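Local atomic coordinates of twitching motility protein PilT (Aquifex aeolicus, PDB entry 2EYU), a protein that probably uses ATP hydrolysis to power the retraction of type IV pili, the movement behind twitching motility. Residues M219-K228 / A240-I251. The protein carries 1 engineered substitution. Numbering follows the deposited sequence.
Sequences MNQTLYKLYK and ASPDPKELERMI
Leu247 is wedged between three residues of helix 219-228. Its CB lies beside the amide of Asn220; CG, held anti to the backbone N (chi1 -172°), then directs the two methyls at helix 219-228. CD1 sits 3.5 Å from the main-chain Asn220 O and 3.8 Å from Tyr224 CB, while CD2 reaches Leu223 CB at 4.0 Å. Next along the interface, the extended chain of Met250, present as selenomethionine, brings its CE to 3.3 Å from Asn220 CB, and its SE makes an oblique Met-aromatic contact, 5.0 Å from the centroid of the Tyr224 ring. Ile251 CD1 approaches the rings of both Tyr224 and Tyr227. The axes of the short segments 219-228 and 244-251 approach to 9.7 Å and cross at -42°; both belong to the helices that end the C-terminal domain of PilT, a protein of the P-loop NTPase class by sequence family, and Met219 and Leu223 also touch Ala181 on strand 179-185 of the central sheet. Toward the 241-243 loop, the Asn220 amide enters a polar corner made by Ser241, the Asp243 carbonyl and Glu246, its plane turned 63° from the Glu246 carboxylate, whose OE2 is hydrogen-bonded to Tyr204. Replacing Asn220 with alanine would probably open a gap here and leave Ser241 and the Asp243 carbonyl without their polar neighbour. Beside this corner, Met219 CG rests 3.6 Å from Pro242 CD.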
HETATM    1  N   MSE A 219       2.494 -12.103   4.643  1.00 30.49           N
HETATM    2  CA  MSE A 219       3.532 -12.394   3.648  1.00 29.19           C
HETATM    3  C   MSE A 219       3.966 -13.849   3.714  1.00 25.66           C
HETATM    4  O   MSE A 219       4.071 -14.532   2.689  1.00 24.62           O
HETATM    5  CB  MSE A 219       4.672 -11.428   3.957  1.00 35.49           C
HETATM    6  CG  MSE A 219       5.977 -11.648   3.224  1.00 46.41           C
HETATM    7 SE   MSE A 219       5.802 -11.232   1.356  1.00 60.16          SE
HETATM    8  CE  MSE A 219       6.018  -9.336   1.642  1.00 26.15           C
ATOM      9  N   ASN A 220       4.215 -14.317   4.936  1.00 18.74           N
ATOM     10  CA  ASN A 220       4.622 -15.689   5.235  1.00 15.22           C
ATOM     11  C   ASN A 220       3.646 -16.686   4.646  1.00 28.62           C
ATOM     12  O   ASN A 220       3.991 -17.761   4.145  1.00 32.23           O
ATOM     13  CB  ASN A 220       4.731 -15.876   6.744  1.00 26.86           C
ATOM     14  CG  ASN A 220       6.121 -15.680   7.300  1.00 34.61           C
ATOM     15  OD1 ASN A 220       6.342 -15.677   8.512  1.00 35.71           O
ATOM     16  ND2 ASN A 220       7.083 -15.523   6.410  1.00 16.09           N
ATOM     17  N   GLN A 221       2.357 -16.334   4.680  1.00 25.44           N
ATOM     18  CA  GLN A 221       1.392 -17.242   4.056  1.00 30.23           C
ATOM     19  C   GLN A 221       1.535 -17.272   2.536  1.00 40.94           C
ATOM     20  O   GLN A 221       1.510 -18.320   1.874  1.00 29.02           O
ATOM     21  CB  GLN A 221      -0.026 -16.831   4.431  1.00 40.80           C
ATOM     22  CG  GLN A 221      -0.354 -16.708   5.916  1.00 38.81           C
ATOM     23  CD  GLN A 221      -1.853 -16.436   6.032  1.00 46.13           C
ATOM     24  OE1 GLN A 221      -2.290 -15.355   6.422  1.00 29.58           O
ATOM     25  NE2 GLN A 221      -2.616 -17.452   5.641  1.00 36.53           N
ATOM     26  N   THR A 222       1.673 -16.079   1.967  1.00 39.63           N
ATOM     27  CA  THR A 222       1.794 -15.908   0.525  1.00 33.82           C
ATOM     28  C   THR A 222       3.039 -16.612  -0.016  1.00 33.47           C
ATOM     29  O   THR A 222       3.016 -17.204  -1.094  1.00 29.97           O
ATOM     30  CB  THR A 222       1.843 -14.425   0.126  1.00 34.49           C
ATOM     31  OG1 THR A 222       0.648 -13.732   0.512  1.00 26.45           O
ATOM     32  CG2 THR A 222       1.930 -14.338  -1.394  1.00 16.72           C
ATOM     33  N   LEU A 223       4.144 -16.552   0.718  1.00 27.55           N
ATOM     34  CA  LEU A 223       5.329 -17.334   0.409  1.00 23.14           C
ATOM     35  C   LEU A 223       5.079 -18.831   0.490  1.00 30.32           C
ATOM     36  O   LEU A 223       5.475 -19.668  -0.328  1.00 23.86           O
ATOM     37  CB  LEU A 223       6.452 -16.966   1.395  1.00 16.97           C
ATOM     38  CG  LEU A 223       6.935 -15.524   1.302  1.00 25.91           C
ATOM     39  CD1 LEU A 223       7.768 -15.148   2.520  1.00 15.81           C
ATOM     40  CD2 LEU A 223       7.705 -15.341   0.006  1.00 20.97           C
ATOM     41  N   TYR A 224       4.377 -19.196   1.563  1.00 23.32           N
ATOM     42  CA  TYR A 224       3.998 -20.597   1.729  1.00 26.31           C
ATOM     43  C   TYR A 224       3.220 -21.084   0.521  1.00 27.52           C
ATOM     44  O   TYR A 224       3.593 -22.106  -0.080  1.00 33.89           O
ATOM     45  CB  TYR A 224       3.221 -20.761   3.027  1.00 32.11           C
ATOM     46  CG  TYR A 224       2.777 -22.159   3.392  1.00 39.27           C
ATOM     47  CD1 TYR A 224       3.559 -23.269   3.123  1.00 45.76           C
ATOM     48  CD2 TYR A 224       1.559 -22.360   4.022  1.00 50.09           C
ATOM     49  CE1 TYR A 224       3.131 -24.536   3.469  1.00 56.17           C
ATOM     50  CE2 TYR A 224       1.122 -23.623   4.374  1.00 57.68           C
ATOM     51  CZ  TYR A 224       1.916 -24.711   4.093  1.00 53.93           C
ATOM     52  OH  TYR A 224       1.493 -25.974   4.436  1.00 60.02           O
ATOM     53  N   LYS A 225       2.152 -20.400   0.117  1.00 32.34           N
ATOM     54  CA  LYS A 225       1.381 -20.906  -1.028  1.00 35.00           C
ATOM     55  C   LYS A 225       2.154 -20.834  -2.332  1.00 30.32           C
ATOM     56  O   LYS A 225       2.042 -21.735  -3.169  1.00 31.30           O
ATOM     57  CB  LYS A 225       0.047 -20.177  -1.161  1.00 45.14           C
ATOM     58  CG  LYS A 225      -0.036 -18.797  -0.540  1.00 46.36           C
ATOM     59  CD  LYS A 225      -1.255 -18.056  -1.084  1.00 45.16           C
ATOM     60  CE  LYS A 225      -1.034 -17.658  -2.532  1.00 29.27           C
ATOM     61  NZ  LYS A 225      -2.012 -18.287  -3.462  1.00 39.33           N
ATOM     62  N   LEU A 226       2.959 -19.802  -2.558  1.00 26.33           N
ATOM     63  CA  LEU A 226       3.789 -19.785  -3.761  1.00 32.22           C
ATOM     64  C   LEU A 226       4.743 -20.975  -3.804  1.00 40.23           C
ATOM     65  O   LEU A 226       4.941 -21.575  -4.864  1.00 32.48           O
ATOM     66  CB  LEU A 226       4.614 -18.498  -3.845  1.00 22.37           C
ATOM     67  CG  LEU A 226       3.755 -17.231  -3.975  1.00 37.79           C
ATOM     68  CD1 LEU A 226       4.594 -15.990  -4.232  1.00 17.78           C
ATOM     69  CD2 LEU A 226       2.694 -17.403  -5.064  1.00 26.62           C
ATOM     70  N   TYR A 227       5.329 -21.279  -2.650  1.00 38.33           N
ATOM     71  CA  TYR A 227       6.240 -22.416  -2.534  1.00 24.98           C
ATOM     72  C   TYR A 227       5.480 -23.713  -2.799  1.00 38.12           C
ATOM     73  O   TYR A 227       5.992 -24.577  -3.513  1.00 57.32           O
ATOM     74  CB  TYR A 227       6.936 -22.462  -1.166  1.00 26.68           C
ATOM     75  CG  TYR A 227       7.675 -23.762  -0.900  1.00 28.08           C
ATOM     76  CD1 TYR A 227       8.774 -24.155  -1.648  1.00 35.33           C
ATOM     77  CD2 TYR A 227       7.261 -24.621   0.112  1.00 29.45           C
ATOM     78  CE1 TYR A 227       9.444 -25.346  -1.400  1.00 28.20           C
ATOM     79  CE2 TYR A 227       7.916 -25.806   0.366  1.00 34.04           C
ATOM     80  CZ  TYR A 227       9.007 -26.169  -0.391  1.00 33.63           C
ATOM     81  OH  TYR A 227       9.657 -27.354  -0.131  1.00 57.91           O
ATOM     82  N   LYS A 228       4.294 -23.814  -2.214  1.00 38.32           N
ATOM     83  CA  LYS A 228       3.499 -25.034  -2.232  1.00 46.54           C
ATOM     84  C   LYS A 228       2.940 -25.272  -3.631  1.00 50.53           C
ATOM     85  O   LYS A 228       2.406 -26.341  -3.900  1.00 44.49           O
ATOM     86  CB  LYS A 228       2.361 -24.988  -1.214  1.00 45.37           C
ATOM     87  CG  LYS A 228       2.717 -25.542   0.150  1.00 54.27           C
ATOM     88  CD  LYS A 228       2.575 -27.055   0.195  1.00 66.64           C
ATOM     89  CE  LYS A 228       3.717 -27.684   0.974  1.00 70.28           C
ATOM     90  NZ  LYS A 228       3.710 -27.278   2.404  1.00 64.89           N
ATOM     91  N   ALA A 240      13.124 -14.318   1.956  1.00 44.98           N
ATOM     92  CA  ALA A 240      12.268 -13.152   1.803  1.00 39.38           C
ATOM     93  C   ALA A 240      11.269 -12.984   2.940  1.00 32.52           C
ATOM     94  O   ALA A 240      10.657 -11.933   3.131  1.00 27.66           O
ATOM     95  CB  ALA A 240      11.536 -13.287   0.469  1.00 33.89           C
ATOM     96  N   SER A 241      11.064 -14.024   3.725  1.00 22.11           N
ATOM     97  CA  SER A 241      10.179 -13.997   4.885  1.00 33.91           C
ATOM     98  C   SER A 241      10.598 -12.983   5.936  1.00 29.32           C
ATOM     99  O   SER A 241      11.746 -12.927   6.375  1.00 28.21           O
ATOM    100  CB  SER A 241      10.138 -15.397   5.516  1.00 33.18           C
ATOM    101  OG  SER A 241       9.607 -15.370   6.822  1.00 37.12           O
ATOM    102  N   PRO A 242       9.653 -12.157   6.394  1.00 32.84           N
ATOM    103  CA  PRO A 242       9.934 -11.213   7.482  1.00 30.63           C
ATOM    104  C   PRO A 242       9.903 -11.915   8.837  1.00 30.19           C
ATOM    105  O   PRO A 242       9.984 -11.297   9.890  1.00 37.04           O
ATOM    106  CB  PRO A 242       8.777 -10.222   7.393  1.00 33.71           C
ATOM    107  CG  PRO A 242       7.660 -10.986   6.765  1.00 30.95           C
ATOM    108  CD  PRO A 242       8.266 -12.075   5.924  1.00 30.47           C
ATOM    109  N   ASP A 243       9.776 -13.237   8.810  1.00 35.76           N
ATOM    110  CA  ASP A 243       9.941 -14.047  10.006  1.00 47.49           C
ATOM    111  C   ASP A 243      10.073 -15.516   9.613  1.00 40.19           C
ATOM    112  O   ASP A 243       9.126 -16.275   9.561  1.00 24.18           O
ATOM    113  CB  ASP A 243       8.812 -13.896  11.022  1.00 56.78           C
ATOM    114  CG  ASP A 243       9.382 -14.082  12.424  1.00 58.42           C
ATOM    115  OD1 ASP A 243      10.440 -13.472  12.695  1.00 43.08           O
ATOM    116  OD2 ASP A 243       8.775 -14.830  13.210  1.00 65.15           O
ATOM    117  N   PRO A 244      11.306 -15.906   9.325  1.00 38.79           N
ATOM    118  CA  PRO A 244      11.569 -17.262   8.832  1.00 31.51           C
ATOM    119  C   PRO A 244      11.052 -18.322   9.793  1.00 36.14           C
ATOM    120  O   PRO A 244      10.586 -19.386   9.387  1.00 29.09           O
ATOM    121  CB  PRO A 244      13.091 -17.263   8.754  1.00 30.22           C
ATOM    122  CG  PRO A 244      13.538 -16.181   9.678  1.00 32.46           C
ATOM    123  CD  PRO A 244      12.521 -15.090   9.467  1.00 40.09           C
ATOM    124  N   LYS A 245      11.106 -18.063  11.101  1.00 42.14           N
ATOM    125  CA  LYS A 245      10.733 -19.071  12.090  1.00 37.03           C
ATOM    126  C   LYS A 245       9.285 -19.534  11.961  1.00 32.23           C
ATOM    127  O   LYS A 245       8.994 -20.727  12.114  1.00 27.54           O
ATOM    128  CB  LYS A 245      10.963 -18.519  13.500  1.00 40.72           C
ATOM    129  CG  LYS A 245      12.067 -19.235  14.261  1.00 43.85           C
ATOM    130  CD  LYS A 245      13.436 -18.759  13.803  1.00 37.73           C
ATOM    131  CE  LYS A 245      14.529 -19.377  14.662  1.00 39.51           C
ATOM    132  NZ  LYS A 245      14.425 -18.923  16.085  1.00 54.79           N
ATOM    133  N   GLU A 246       8.407 -18.572  11.699  1.00 24.81           N
ATOM    134  CA  GLU A 246       6.999 -18.817  11.414  1.00 36.49           C
ATOM    135  C   GLU A 246       6.829 -19.598  10.114  1.00 25.33           C
ATOM    136  O   GLU A 246       6.023 -20.528  10.042  1.00 38.07           O
ATOM    137  CB  GLU A 246       6.240 -17.486  11.352  1.00 42.69           C
ATOM    138  CG  GLU A 246       4.748 -17.556  11.581  1.00 43.84           C
ATOM    139  CD  GLU A 246       3.923 -16.476  10.922  1.00 50.21           C
ATOM    140  OE1 GLU A 246       2.690 -16.650  10.774  1.00 65.18           O
ATOM    141  OE2 GLU A 246       4.459 -15.422  10.526  1.00 38.07           O
ATOM    142  N   LEU A 247       7.568 -19.288   9.051  1.00 30.89           N
ATOM    143  CA  LEU A 247       7.404 -20.093   7.822  1.00 23.03           C
ATOM    144  C   LEU A 247       7.905 -21.507   8.051  1.00 21.78           C
ATOM    145  O   LEU A 247       7.343 -22.510   7.577  1.00 24.65           O
ATOM    146  CB  LEU A 247       8.114 -19.414   6.656  1.00 31.25           C
ATOM    147  CG  LEU A 247       7.952 -19.920   5.234  1.00 33.92           C
ATOM    148  CD1 LEU A 247       6.494 -20.165   4.852  1.00 22.90           C
ATOM    149  CD2 LEU A 247       8.563 -18.954   4.218  1.00 24.01           C
ATOM    150  N   GLU A 248       9.018 -21.618   8.798  1.00 23.69           N
ATOM    151  CA  GLU A 248       9.535 -22.990   8.935  1.00 21.16           C
ATOM    152  C   GLU A 248       8.535 -23.801   9.749  1.00 25.92           C
ATOM    153  O   GLU A 248       8.320 -24.977   9.488  1.00 28.49           O
ATOM    154  CB  GLU A 248      10.900 -23.023   9.596  1.00 14.96           C
ATOM    155  CG  GLU A 248      10.884 -22.773  11.096  1.00 30.81           C
ATOM    156  CD  GLU A 248      12.226 -23.066  11.736  1.00 44.88           C
ATOM    157  OE1 GLU A 248      13.217 -23.175  10.983  1.00 64.59           O
ATOM    158  OE2 GLU A 248      12.292 -23.182  12.981  1.00 59.20           O
ATOM    159  N   ARG A 249       7.930 -23.132  10.742  1.00 24.32           N
ATOM    160  CA  ARG A 249       6.907 -23.832  11.527  1.00 22.72           C
ATOM    161  C   ARG A 249       5.763 -24.204  10.596  1.00 27.79           C
ATOM    162  O   ARG A 249       5.077 -25.207  10.732  1.00 38.38           O
ATOM    163  CB  ARG A 249       6.411 -22.992  12.699  1.00 24.61           C
ATOM    164  CG  ARG A 249       7.258 -23.084  13.951  1.00 32.50           C
ATOM    165  CD  ARG A 249       7.445 -24.531  14.364  1.00 51.00           C
ATOM    166  NE  ARG A 249       8.698 -25.141  13.947  1.00 57.13           N
ATOM    167  CZ  ARG A 249       8.813 -26.124  13.062  1.00 60.94           C
ATOM    168  NH1 ARG A 249       7.737 -26.634  12.474  1.00 58.55           N
ATOM    169  NH2 ARG A 249      10.013 -26.606  12.763  1.00 43.69           N
HETATM  170  N   MSE A 250       5.525 -23.342   9.601  1.00 34.06           N
HETATM  171  CA  MSE A 250       4.401 -23.664   8.723  1.00 38.07           C
HETATM  172  C   MSE A 250       4.666 -24.946   7.932  1.00 44.21           C
HETATM  173  O   MSE A 250       3.812 -25.834   7.943  1.00 30.79           O
HETATM  174  CB  MSE A 250       4.127 -22.502   7.770  1.00 24.15           C
HETATM  175  CG  MSE A 250       3.717 -21.229   8.501  1.00 29.44           C
HETATM  176 SE   MSE A 250       2.897 -19.974   7.275  1.00 91.42          SE
HETATM  177  CE  MSE A 250       3.460 -18.469   8.337  1.00 73.25           C
ATOM    178  N   ILE A 251       5.822 -24.974   7.290  1.00 33.03           N
ATOM    179  CA  ILE A 251       6.254 -25.993   6.356  1.00 35.06           C
ATOM    180  C   ILE A 251       6.115 -27.402   6.931  1.00 42.23           C
ATOM    181  O   ILE A 251       5.709 -28.315   6.210  1.00 35.16           O
ATOM    182  CB  ILE A 251       7.720 -25.788   5.899  1.00 29.77           C
ATOM    183  CG1 ILE A 251       8.113 -24.362   5.551  1.00 49.81           C
ATOM    184  CG2 ILE A 251       8.013 -26.733   4.738  1.00 26.92           C
ATOM    185  CD1 ILE A 251       7.461 -23.749   4.331  1.00 41.40           C
TER